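Local coordinates for protein D-alanine--D-alanine ligase (Coxiella burnetii, PDB 3TQT) that joins two D-alanine molecules at the expense of ATP, making the D-alanyl-D-alanine dipeptide used to build peptidoglycan, at residues 40-43 with 49-52. Residues are numbered along the deposited sequence; the frame is centred on the assembly and turned at random.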
ATOM      1  N   SER A  40      19.862  -9.268 -14.179  1.00 24.57           N
ATOM      2  CA  SER A  40      19.571  -8.087 -14.986  1.00 23.81           C
ATOM      3  C   SER A  40      19.348  -6.922 -14.042  1.00 25.54           C
ATOM      4  O   SER A  40      18.808  -7.084 -12.947  1.00 24.45           O
ATOM      5  CB  SER A  40      18.320  -8.297 -15.846  1.00 25.90           C
ATOM      6  OG  SER A  40      18.487  -9.357 -16.760  1.00 34.88           O
ATOM      7  N   VAL A  41      19.762  -5.737 -14.455  1.00 21.40           N
ATOM      8  CA  VAL A  41      19.549  -4.557 -13.627  1.00 20.44           C
ATOM      9  C   VAL A  41      18.581  -3.642 -14.337  1.00 25.89           C
ATOM     10  O   VAL A  41      18.748  -3.349 -15.521  1.00 28.87           O
ATOM     11  CB  VAL A  41      20.859  -3.806 -13.358  1.00 25.22           C
ATOM     12  CG1 VAL A  41      20.601  -2.601 -12.443  1.00 21.38           C
ATOM     13  CG2 VAL A  41      21.866  -4.753 -12.739  1.00 30.23           C
ATOM     14  N   ILE A  42      17.544  -3.223 -13.628  1.00 20.27           N
ATOM     15  CA  ILE A  42      16.614  -2.272 -14.194  1.00 22.91           C
ATOM     16  C   ILE A  42      16.931  -0.937 -13.555  1.00 28.14           C
ATOM     17  O   ILE A  42      16.854  -0.799 -12.340  1.00 23.83           O
ATOM     18  CB  ILE A  42      15.150  -2.640 -13.886  1.00 24.97           C
ATOM     19  CG1 ILE A  42      14.812  -4.030 -14.431  1.00 35.15           C
ATOM     20  CG2 ILE A  42      14.212  -1.584 -14.453  1.00 26.43           C
ATOM     21  CD1 ILE A  42      14.836  -4.110 -15.915  1.00 38.10           C
ATOM     22  N   PHE A  43      17.306   0.032 -14.373  1.00 22.31           N
ATOM     23  CA  PHE A  43      17.599   1.367 -13.880  1.00 21.14           C
ATOM     24  C   PHE A  43      16.440   2.302 -14.173  1.00 24.80           C
ATOM     25  O   PHE A  43      15.995   2.403 -15.309  1.00 30.47           O
ATOM     26  CB  PHE A  43      18.876   1.901 -14.541  1.00 27.77           C
ATOM     27  CG  PHE A  43      19.240   3.296 -14.119  1.00 26.06           C
ATOM     28  CD1 PHE A  43      19.469   3.590 -12.786  1.00 24.45           C
ATOM     29  CD2 PHE A  43      19.360   4.313 -15.060  1.00 25.67           C
ATOM     30  CE1 PHE A  43      19.819   4.866 -12.393  1.00 30.08           C
ATOM     31  CE2 PHE A  43      19.706   5.595 -14.674  1.00 26.32           C
ATOM     32  CZ  PHE A  43      19.937   5.873 -13.337  1.00 27.66           C
ATOM     33  N   ARG A  49      12.177   7.114 -16.326  1.00 32.05           N
ATOM     34  CA  ARG A  49      12.370   6.227 -17.470  1.00 28.84           C
ATOM     35  C   ARG A  49      13.097   4.956 -17.046  1.00 27.23           C
ATOM     36  O   ARG A  49      14.016   5.005 -16.232  1.00 30.39           O
ATOM     37  CB  ARG A  49      13.160   6.931 -18.569  1.00 31.34           C
ATOM     38  CG  ARG A  49      12.355   7.980 -19.311  1.00 36.40           C
ATOM     39  CD  ARG A  49      13.216   8.742 -20.313  1.00 46.55           C
ATOM     40  NE  ARG A  49      14.170   9.605 -19.631  1.00 54.01           N
ATOM     41  CZ  ARG A  49      14.858  10.574 -20.220  1.00 58.59           C
ATOM     42  NH1 ARG A  49      14.700  10.810 -21.518  1.00 60.74           N
ATOM     43  NH2 ARG A  49      15.701  11.308 -19.508  1.00 58.56           N
ATOM     44  N   TRP A  50      12.684   3.823 -17.607  1.00 23.67           N
ATOM     45  CA  TRP A  50      13.274   2.539 -17.250  1.00 27.91           C
ATOM     46  C   TRP A  50      14.239   2.033 -18.303  1.00 27.51           C
ATOM     47  O   TRP A  50      13.975   2.112 -19.504  1.00 31.53           O
ATOM     48  CB  TRP A  50      12.192   1.474 -17.067  1.00 26.51           C
ATOM     49  CG  TRP A  50      11.337   1.644 -15.866  1.00 28.27           C
ATOM     50  CD1 TRP A  50      10.881   2.809 -15.339  1.00 29.84           C
ATOM     51  CD2 TRP A  50      10.829   0.593 -15.030  1.00 26.87           C
ATOM     52  NE1 TRP A  50      10.107   2.552 -14.229  1.00 28.25           N
ATOM     53  CE2 TRP A  50      10.065   1.202 -14.019  1.00 24.99           C
ATOM     54  CE3 TRP A  50      10.949  -0.800 -15.047  1.00 30.17           C
ATOM     55  CZ2 TRP A  50       9.424   0.462 -13.016  1.00 29.28           C
ATOM     56  CZ3 TRP A  50      10.309  -1.535 -14.059  1.00 35.23           C
ATOM     57  CH2 TRP A  50       9.558  -0.901 -13.055  1.00 32.25           C
ATOM     58  N   TYR A  51      15.347   1.475 -17.836  1.00 24.48           N
ATOM     59  CA  TYR A  51      16.349   0.914 -18.715  1.00 23.98           C
ATOM     60  C   TYR A  51      16.745  -0.445 -18.176  1.00 25.76           C
ATOM     61  O   TYR A  51      16.770  -0.660 -16.972  1.00 28.39           O
ATOM     62  CB  TYR A  51      17.573   1.813 -18.789  1.00 25.83           C
ATOM     63  CG  TYR A  51      17.294   3.239 -19.226  1.00 26.95           C
ATOM     64  CD1 TYR A  51      17.353   3.600 -20.566  1.00 29.28           C
ATOM     65  CD2 TYR A  51      16.980   4.224 -18.297  1.00 29.75           C
ATOM     66  CE1 TYR A  51      17.108   4.893 -20.972  1.00 32.01           C
ATOM     67  CE2 TYR A  51      16.740   5.532 -18.698  1.00 34.83           C
ATOM     68  CZ  TYR A  51      16.807   5.857 -20.036  1.00 34.44           C
ATOM     69  OH  TYR A  51      16.557   7.143 -20.447  1.00 36.59           O
ATOM     70  N   LEU A  52      17.045  -1.373 -19.072  1.00 20.83           N
ATOM     71  CA  LEU A  52      17.528  -2.663 -18.635  1.00 21.46           C
ATOM     72  C   LEU A  52      18.990  -2.852 -18.992  1.00 27.07           C
ATOM     73  O   LEU A  52      19.397  -2.613 -20.126  1.00 30.84           O
ATOM     74  CB  LEU A  52      16.699  -3.784 -19.254  1.00 21.20           C
ATOM     75  CG  LEU A  52      16.997  -5.195 -18.754  1.00 21.88           C
ATOM     76  CD1 LEU A  52      15.697  -6.013 -18.771  1.00 26.91           C
ATOM     77  CD2 LEU A  52      18.055  -5.861 -19.592  1.00 30.36           C
TER
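I42 reaches across to both W50 and L52, which flank Y51 on the neighbouring strand. Its CB lies 4.0 Å from Y51 O, and there two branches part. CG2, anti to the backbone N, passes the same oxygen and comes to 3.4 Å from W50 CE3. CG1, anti to the carbonyl carbon and beside the backbone N (chi1 -59°), carries CD1 to within 3.5 Å of L52 CD1. Beta-branched I42 thus serves two neighbours; L52 offers its forked tip to I42, and I76 touches all three. The broad indole of W50 also packs on L116 and L119 and stacks with F80 of the second subunit.

On the other face, F43 and Y51 run side by side, their CD2 atoms 4.0 Å apart. Apolar F43 suits its contacts with P64 and V68. Y51 combines a flat ring, also touching V68, with a hydroxyl weakly hydrogen-bonded to D45, the salt-bridge partner of R49. F43 O lies at the tyrosine ring's edge, 3.6 Å from Y51 CD2.

F43 N to Y51 O (2.7 Å) and Y51 N to F43 O (2.8 Å) form a hydrogen-bonded antiparallel pair; the short segments' N-to-C directions differ by 161°. The short link between strands 37-44 and 50-53 makes this a beta hairpin, within the N-terminal domain's mixed sheet.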